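Local atomic coordinates of Phosphoglucomutase/phosphomannomutase family protein (Burkholderia thailandensis, PDB entry 3UW2), a protein that probably catalyses intramolecular phosphate transfer on phosphohexoses, as a metal-dependent member of the phosphoglucomutase/phosphomannomutase family. Residues A[424-427]-A[433-436]; A[308-313]-A[456-461]; A[304-309]-A[426-431]. All blocks are in the same frame, centred on the assembly; numbering follows the deposited sequence.

All three contacts cluster around the seam between the third alpha/beta/alpha domain and the C-terminal domain, away from the zinc site. Contact 1 is a surface contact inside the C-terminal domain, a hairpin pairing held by backbone bonds. Contacts 2 and 3 are partly buried and cross between the domains: contact 2 is polar, with a carboxylate set against the start of helix 311-318, while contact 3 is van der Waals packing of a valine against the hairpin turn. Contacts 1 and 3 share Val426 and Thr427; contacts 2 and 3 share Cys308 and Thr309. Arg310 ties contact 2 to contact 1 through a weak hydrogen bond to Pro436 O.

Contact 1: A[424-427]-A[433-436]; sequences EVVT and VEYP
Val425 and Val433 have matching first torsions, each with CG1 anti to the backbone N, and this leaves CG2 of each residue next to its own backbone N, where the two methyls meet. Val425 CG2 lies 4.0 Å from Val433 CG2, on one face of the hairpin. On the other face, a chi1 of -49°, with CG anti to the carbonyl carbon, leans Glu434 CG toward the neighbouring strand, 3.9 Å from Val426 CG2. The bend at chi2 then stands the carboxylate up off that face, with Glu434 OE2 3.8 Å from the same Val426 methyl.

The backbones run antiparallel with a marked twist, 149° between the short strand axes. Glu424 and Glu434 form a hydrogen-bonded pair with unequal bonds. Glu434 N gives a short, straight one to Glu424 O (2.9 Å, 173°), with the donor almost in line with the carbonyl bond; the return bond from Glu424 N to Glu434 O is weak at 3.5 Å. Val425 and Val433 form the next, non-hydrogen-bonded pair, their CA atoms 4.4 Å apart.

The two carboxylates share a face, with Glu424 OE2 4.8 Å from Glu434 OE2. Their mutual repulsion is probably eased by Arg432, whose NE makes a salt bridge with Glu434 OE2. On the valine face Val433 is buried against Phe470 of helix 460-477, whereas Val425 is exposed. Val426 and Glu434 also touch Met325 of strand 322-326, in the preceding domain. The pairing is that of a two-stranded antiparallel beta hairpin, strands 424-426 and 431-435, with 424-426 an edge strand of the five-stranded antiparallel sheet in the C-terminal domain of this phosphohexose mutase fold.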
loop_
_atom_site.group_PDB
_atom_site.type_symbol
_atom_site.label_atom_id
_atom_site.label_comp_id
_atom_site.label_asym_id
_atom_site.label_seq_id
_atom_site.Cartn_x
_atom_site.Cartn_y
_atom_site.Cartn_z
ATOM N N GLU A 424 14.563 5.252 -24.649
ATOM C CA GLU A 424 14.272 3.815 -24.611
ATOM C C GLU A 424 12.806 3.569 -24.358
ATOM O O GLU A 424 12.096 4.449 -23.835
ATOM C CB GLU A 424 15.085 3.078 -23.564
ATOM C CG GLU A 424 15.455 3.881 -22.349
ATOM C CD GLU A 424 15.945 2.982 -21.231
ATOM O OE1 GLU A 424 16.030 1.741 -21.438
ATOM O OE2 GLU A 424 16.239 3.513 -20.136
ATOM N N VAL A 425 12.341 2.402 -24.799
ATOM C CA VAL A 425 11.019 1.938 -24.467
ATOM C C VAL A 425 11.277 0.872 -23.426
ATOM O O VAL A 425 11.901 -0.177 -23.711
ATOM C CB VAL A 425 10.274 1.321 -25.651
ATOM C CG1 VAL A 425 8.982 0.658 -25.165
ATOM C CG2 VAL A 425 9.953 2.405 -26.688
ATOM N N VAL A 426 10.841 1.135 -22.207
ATOM C CA VAL A 426 11.026 0.145 -21.141
ATOM C C VAL A 426 9.799 -0.807 -21.033
ATOM O O VAL A 426 8.657 -0.320 -20.990
ATOM C CB VAL A 426 11.222 0.869 -19.824
ATOM C CG1 VAL A 426 11.394 -0.152 -18.701
ATOM C CG2 VAL A 426 12.430 1.791 -19.875
ATOM N N THR A 427 10.025 -2.143 -20.934
ATOM C CA THR A 427 8.929 -3.156 -21.039
ATOM C C THR A 427 8.789 -4.065 -19.793
ATOM O O THR A 427 8.246 -5.173 -19.898
ATOM C CB THR A 427 9.059 -4.082 -22.300
ATOM O OG1 THR A 427 10.369 -4.678 -22.332
ATOM C CG2 THR A 427 8.848 -3.320 -23.596
ATOM N N VAL A 433 7.699 4.640 -22.016
ATOM C CA VAL A 433 8.534 5.276 -22.956
ATOM C C VAL A 433 9.276 6.487 -22.353
ATOM O O VAL A 433 8.656 7.439 -21.870
ATOM C CB VAL A 433 7.718 5.682 -24.215
ATOM C CG1 VAL A 433 8.625 6.314 -25.264
ATOM C CG2 VAL A 433 7.011 4.436 -24.786
ATOM N N GLU A 434 10.597 6.461 -22.428
ATOM C CA GLU A 434 11.403 7.475 -21.777
ATOM C C GLU A 434 11.978 8.439 -22.804
ATOM O O GLU A 434 12.660 8.023 -23.757
ATOM C CB GLU A 434 12.531 6.807 -21.021
ATOM C CG GLU A 434 12.049 5.678 -20.151
ATOM C CD GLU A 434 12.211 5.993 -18.694
ATOM O OE1 GLU A 434 12.210 7.209 -18.358
ATOM O OE2 GLU A 434 12.343 5.037 -17.884
ATOM N N TYR A 435 11.712 9.732 -22.609
ATOM C CA TYR A 435 12.239 10.767 -23.517
ATOM C C TYR A 435 13.270 11.587 -22.780
ATOM O O TYR A 435 13.342 11.525 -21.556
ATOM C CB TYR A 435 11.129 11.696 -23.964
ATOM C CG TYR A 435 9.969 11.052 -24.723
ATOM C CD1 TYR A 435 9.844 11.225 -26.096
ATOM C CD2 TYR A 435 8.971 10.310 -24.062
ATOM C CE1 TYR A 435 8.759 10.684 -26.790
ATOM C CE2 TYR A 435 7.895 9.746 -24.765
ATOM C CZ TYR A 435 7.800 9.941 -26.128
ATOM O OH TYR A 435 6.738 9.397 -26.847
ATOM N N PRO A 436 14.045 12.407 -23.514
ATOM C CA PRO A 436 15.025 13.239 -22.809
ATOM C C PRO A 436 14.350 14.218 -21.795
ATOM O O PRO A 436 14.990 14.645 -20.823
ATOM C CB PRO A 436 15.726 13.991 -23.953
ATOM C CG PRO A 436 15.453 13.149 -25.190
ATOM C CD PRO A 436 14.067 12.636 -24.974
#

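Contact 2: A[308-313]-A[456-461]; sequences CTRNLA and EATSDA
At Thr309 and Arg310 the backbone swings from an extended conformation (Thr309 psi 140°) into a helical one, and this bend faces the end of strand 451-457, with the CA atoms of Thr309 and Glu456 7.3 Å apart. Glu456 reaches across with an extended chain, CG anti to its backbone N, and presents both carboxylate oxygens to the bend. OE2 accepts from Thr309 OG1 at 2.6 Å, through the lone pair on the side of the other oxygen. OE1 takes Arg310 N at 3.0 Å, also from the syn side but 18° out of the carboxylate plane.

Two bonds to two oxygens fix the rotation of this buried carboxylate. Thr309 OG1 is doubly used: while donating to Glu456 it accepts from Asn311 N (2.9 Å), a capping bond over the first turn. The negative charge therefore sits beside the start of helix 311-318, where the helix dipole would probably favour it.

Farther out, the Arg310 guanidinium meets Thr458 CG2 obliquely, NH1 lying 3.7 Å from that methyl. NH1 also makes a weak hydrogen bond to Pro436 O. The capping bond of Thr309 is local to the start of helix 311-318; Glu456, from the end of strand 451-457, grips that helix start from the C-terminal domain and so joins this domain to alpha/beta/alpha domain III.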
loop_
_atom_site.group_PDB
_atom_site.type_symbol
_atom_site.label_atom_id
_atom_site.label_comp_id
_atom_site.label_asym_id
_atom_site.label_seq_id
_atom_site.Cartn_x
_atom_site.Cartn_y
_atom_site.Cartn_z
ATOM N N CYS A 308 6.464 5.970 -11.283
ATOM C CA CYS A 308 7.139 6.990 -10.475
ATOM C C CYS A 308 7.851 8.006 -11.373
ATOM O O CYS A 308 8.190 7.674 -12.475
ATOM C CB CYS A 308 8.136 6.364 -9.521
ATOM S SG CYS A 308 7.307 5.614 -8.086
ATOM N N THR A 309 8.090 9.213 -10.867
ATOM C CA THR A 309 8.823 10.277 -11.608
ATOM C C THR A 309 10.137 9.817 -12.264
ATOM O O THR A 309 10.879 9.023 -11.695
ATOM C CB THR A 309 9.137 11.503 -10.701
ATOM O OG1 THR A 309 9.856 12.469 -11.455
ATOM C CG2 THR A 309 9.950 11.149 -9.535
ATOM N N ARG A 310 10.378 10.303 -13.482
ATOM C CA ARG A 310 11.687 10.206 -14.164
ATOM C C ARG A 310 12.799 10.668 -13.163
ATOM O O ARG A 310 13.920 10.165 -13.186
ATOM C CB ARG A 310 11.657 11.027 -15.487
ATOM C CG ARG A 310 12.739 10.615 -16.514
ATOM C CD ARG A 310 12.662 11.226 -17.934
ATOM N NE ARG A 310 13.549 12.383 -18.134
ATOM C CZ ARG A 310 13.463 13.540 -17.459
ATOM N NH1 ARG A 310 14.307 14.549 -17.721
ATOM N NH2 ARG A 310 12.537 13.705 -16.514
ATOM N N ASN A 311 12.471 11.568 -12.242
ATOM C CA ASN A 311 13.504 12.151 -11.340
ATOM C C ASN A 311 14.129 11.195 -10.339
ATOM O O ASN A 311 15.202 11.445 -9.818
ATOM C CB ASN A 311 12.938 13.365 -10.573
ATOM C CG ASN A 311 12.643 14.531 -11.477
ATOM O OD1 ASN A 311 13.368 14.782 -12.440
ATOM N ND2 ASN A 311 11.590 15.278 -11.150
ATOM N N LEU A 312 13.454 10.103 -10.043
ATOM C CA LEU A 312 13.999 9.174 -9.067
ATOM C C LEU A 312 15.334 8.500 -9.438
ATOM O O LEU A 312 16.228 8.393 -8.595
ATOM C CB LEU A 312 12.923 8.097 -8.703
ATOM C CG LEU A 312 12.183 8.309 -7.394
ATOM C CD1 LEU A 312 10.845 7.536 -7.328
ATOM C CD2 LEU A 312 13.106 7.822 -6.268
ATOM N N ALA A 313 15.460 8.029 -10.665
ATOM C CA ALA A 313 16.691 7.347 -11.090
ATOM C C ALA A 313 17.926 8.219 -10.784
ATOM O O ALA A 313 18.881 7.752 -10.143
ATOM C CB ALA A 313 16.643 7.016 -12.590
ATOM N N GLU A 456 4.475 12.484 -17.835
ATOM C CA GLU A 456 5.220 13.457 -17.037
ATOM C C GLU A 456 6.235 14.139 -17.952
ATOM O O GLU A 456 6.839 13.490 -18.815
ATOM C CB GLU A 456 5.983 12.757 -15.922
ATOM C CG GLU A 456 6.670 13.685 -14.946
ATOM C CD GLU A 456 7.761 13.001 -14.147
ATOM O OE1 GLU A 456 8.630 12.342 -14.746
ATOM O OE2 GLU A 456 7.796 13.165 -12.924
ATOM N N ALA A 457 6.455 15.430 -17.747
ATOM C CA ALA A 457 7.478 16.129 -18.541
ATOM C C ALA A 457 8.119 17.289 -17.782
ATOM O O ALA A 457 7.619 17.694 -16.735
ATOM C CB ALA A 457 6.870 16.605 -19.843
ATOM N N THR A 458 9.236 17.800 -18.307
ATOM C CA THR A 458 9.973 18.914 -17.708
ATOM C C THR A 458 9.437 20.291 -18.119
ATOM O O THR A 458 9.954 21.281 -17.661
ATOM C CB THR A 458 11.460 18.819 -18.055
ATOM O OG1 THR A 458 11.629 18.964 -19.479
ATOM C CG2 THR A 458 12.053 17.494 -17.551
ATOM N N SER A 459 8.410 20.339 -18.990
ATOM C CA SER A 459 7.683 21.583 -19.291
ATOM C C SER A 459 6.298 21.258 -19.857
ATOM O O SER A 459 6.012 20.097 -20.250
ATOM C CB SER A 459 8.454 22.466 -20.281
ATOM O OG SER A 459 8.535 21.778 -21.515
ATOM N N ASP A 460 5.445 22.280 -19.914
ATOM C CA ASP A 460 4.089 22.090 -20.447
ATOM C C ASP A 460 4.171 21.618 -21.903
ATOM O O ASP A 460 3.444 20.717 -22.302
ATOM C CB ASP A 460 3.248 23.382 -20.341
ATOM C CG ASP A 460 2.936 23.783 -18.881
ATOM O OD1 ASP A 460 2.776 22.902 -18.003
ATOM O OD2 ASP A 460 2.843 25.000 -18.591
ATOM N N ALA A 461 5.056 22.227 -22.693
ATOM C CA ALA A 461 5.098 21.903 -24.119
ATOM C C ALA A 461 5.603 20.482 -24.347
ATOM O O ALA A 461 5.119 19.769 -25.226
ATOM C CB ALA A 461 5.899 22.922 -24.919
#

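Contact 3: A[304-309]-A[426-431]; sequences YDVKCT and VTIDGL
Val306 makes the close part of this contact, projecting from a type I turn (Asp305 to Cys308) at the end of strand 301-305 into the turn of the 424-435 hairpin. Its CG1 meets the end of Ile428: CD1 is 3.7 Å away and Ile428 CG1 3.9 Å, the two side chains lying alongside and pointing opposite ways. The other methyl, CG2, held between backbone N and carbonyl carbon by a chi1 of -74°, lies across Asp429, 3.9 Å from both its CB and its OD2. The approach to OD2 is a van der Waals contact, since a methyl offers no polar hydrogen.

Whereas Val306 is buried, Ile428 and Asp429 on the hairpin side remain partly open to solvent. The Asp429 carboxylate finds its partners elsewhere: OD2 accepts from Thr328 N, and OD1 forms a salt bridge with Arg443 NE.

With no hydrogen bond between the two segments themselves, the touch is one of methyls and a short acidic side chain. Such packing sets few directional demands; the directional bonds come from outside residues, Thr328 N to Asp429 OD2 and Arg432 NH1 to Val306 O, and each spans the same domain boundary.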
loop_
_atom_site.group_PDB
_atom_site.type_symbol
_atom_site.label_atom_id
_atom_site.label_comp_id
_atom_site.label_asym_id
_atom_site.label_seq_id
_atom_site.Cartn_x
_atom_site.Cartn_y
_atom_site.Cartn_z
ATOM N N TYR A 304 11.347 1.119 -6.934
ATOM C CA TYR A 304 10.107 1.823 -7.087
ATOM C C TYR A 304 9.433 1.305 -8.370
ATOM O O TYR A 304 10.048 0.552 -9.127
ATOM C CB TYR A 304 10.374 3.325 -7.186
ATOM C CG TYR A 304 11.405 3.697 -8.254
ATOM C CD1 TYR A 304 11.006 4.066 -9.561
ATOM C CD2 TYR A 304 12.765 3.706 -7.955
ATOM C CE1 TYR A 304 11.933 4.431 -10.521
ATOM C CE2 TYR A 304 13.712 4.084 -8.906
ATOM C CZ TYR A 304 13.289 4.450 -10.183
ATOM O OH TYR A 304 14.230 4.837 -11.130
ATOM N N ASP A 305 8.204 1.734 -8.654
ATOM C CA ASP A 305 7.456 1.117 -9.752
ATOM C C ASP A 305 7.462 2.032 -10.986
ATOM O O ASP A 305 7.861 3.198 -10.916
ATOM C CB ASP A 305 6.050 0.726 -9.244
ATOM C CG ASP A 305 5.106 1.956 -9.040
ATOM O OD1 ASP A 305 5.481 2.940 -8.345
ATOM O OD2 ASP A 305 3.979 1.924 -9.611
ATOM N N VAL A 306 7.077 1.500 -12.142
ATOM C CA VAL A 306 7.038 2.260 -13.371
ATOM C C VAL A 306 6.105 3.486 -13.456
ATOM O O VAL A 306 6.092 4.190 -14.486
ATOM C CB VAL A 306 6.615 1.339 -14.499
ATOM C CG1 VAL A 306 7.786 0.386 -14.873
ATOM C CG2 VAL A 306 5.289 0.661 -14.129
ATOM N N LYS A 307 5.253 3.696 -12.478
ATOM C CA LYS A 307 4.488 4.962 -12.427
ATOM C C LYS A 307 5.243 6.170 -11.825
ATOM O O LYS A 307 4.686 7.256 -11.783
ATOM C CB LYS A 307 3.219 4.774 -11.591
ATOM C CG LYS A 307 2.186 3.863 -12.267
ATOM C CD LYS A 307 0.992 3.544 -11.359
ATOM C CE LYS A 307 -0.038 2.733 -12.161
ATOM N NZ LYS A 307 -1.346 2.584 -11.456
ATOM N N CYS A 308 6.464 5.970 -11.283
ATOM C CA CYS A 308 7.139 6.990 -10.475
ATOM C C CYS A 308 7.851 8.006 -11.373
ATOM O O CYS A 308 8.190 7.674 -12.475
ATOM C CB CYS A 308 8.136 6.364 -9.521
ATOM S SG CYS A 308 7.307 5.614 -8.086
ATOM N N THR A 309 8.090 9.213 -10.867
ATOM C CA THR A 309 8.823 10.277 -11.608
ATOM C C THR A 309 10.137 9.817 -12.264
ATOM O O THR A 309 10.879 9.023 -11.695
ATOM C CB THR A 309 9.137 11.503 -10.701
ATOM O OG1 THR A 309 9.856 12.469 -11.455
ATOM C CG2 THR A 309 9.950 11.149 -9.535
ATOM N N VAL A 426 10.841 1.135 -22.207
ATOM C CA VAL A 426 11.026 0.145 -21.141
ATOM C C VAL A 426 9.799 -0.807 -21.033
ATOM O O VAL A 426 8.657 -0.320 -20.990
ATOM C CB VAL A 426 11.222 0.869 -19.824
ATOM C CG1 VAL A 426 11.394 -0.152 -18.701
ATOM C CG2 VAL A 426 12.430 1.791 -19.875
ATOM N N THR A 427 10.025 -2.143 -20.934
ATOM C CA THR A 427 8.929 -3.156 -21.039
ATOM C C THR A 427 8.789 -4.065 -19.793
ATOM O O THR A 427 8.246 -5.173 -19.898
ATOM C CB THR A 427 9.059 -4.082 -22.300
ATOM O OG1 THR A 427 10.369 -4.678 -22.332
ATOM C CG2 THR A 427 8.848 -3.320 -23.596
ATOM N N ILE A 428 9.217 -3.646 -18.615
ATOM C CA ILE A 428 9.034 -4.581 -17.465
ATOM C C ILE A 428 7.552 -4.669 -17.065
ATOM O O ILE A 428 7.167 -5.572 -16.355
ATOM C CB ILE A 428 9.704 -4.192 -16.129
ATOM C CG1 ILE A 428 9.929 -2.715 -16.035
ATOM C CG2 ILE A 428 10.890 -5.103 -15.765
ATOM C CD1 ILE A 428 10.280 -2.380 -14.611
ATOM N N ASP A 429 6.760 -3.662 -17.437
ATOM C CA ASP A 429 5.363 -3.559 -17.006
ATOM C C ASP A 429 4.727 -2.588 -17.988
ATOM O O ASP A 429 4.925 -1.398 -17.820
ATOM C CB ASP A 429 5.321 -2.922 -15.613
ATOM C CG ASP A 429 3.950 -3.025 -14.929
ATOM O OD1 ASP A 429 2.941 -3.254 -15.622
ATOM O OD2 ASP A 429 3.900 -2.901 -13.673
ATOM N N GLY A 430 3.996 -3.081 -18.988
ATOM C CA GLY A 430 3.444 -2.177 -20.043
ATOM C C GLY A 430 4.545 -1.543 -20.876
ATOM O O GLY A 430 5.599 -2.132 -21.080
ATOM N N LEU A 431 4.304 -0.352 -21.413
ATOM C CA LEU A 431 5.304 0.323 -22.205
ATOM C C LEU A 431 5.593 1.609 -21.459
ATOM O O LEU A 431 4.741 2.496 -21.462
ATOM C CB LEU A 431 4.761 0.669 -23.621
ATOM C CG LEU A 431 4.592 -0.488 -24.606
ATOM C CD1 LEU A 431 4.322 -0.029 -26.029
ATOM C CD2 LEU A 431 5.817 -1.394 -24.585
#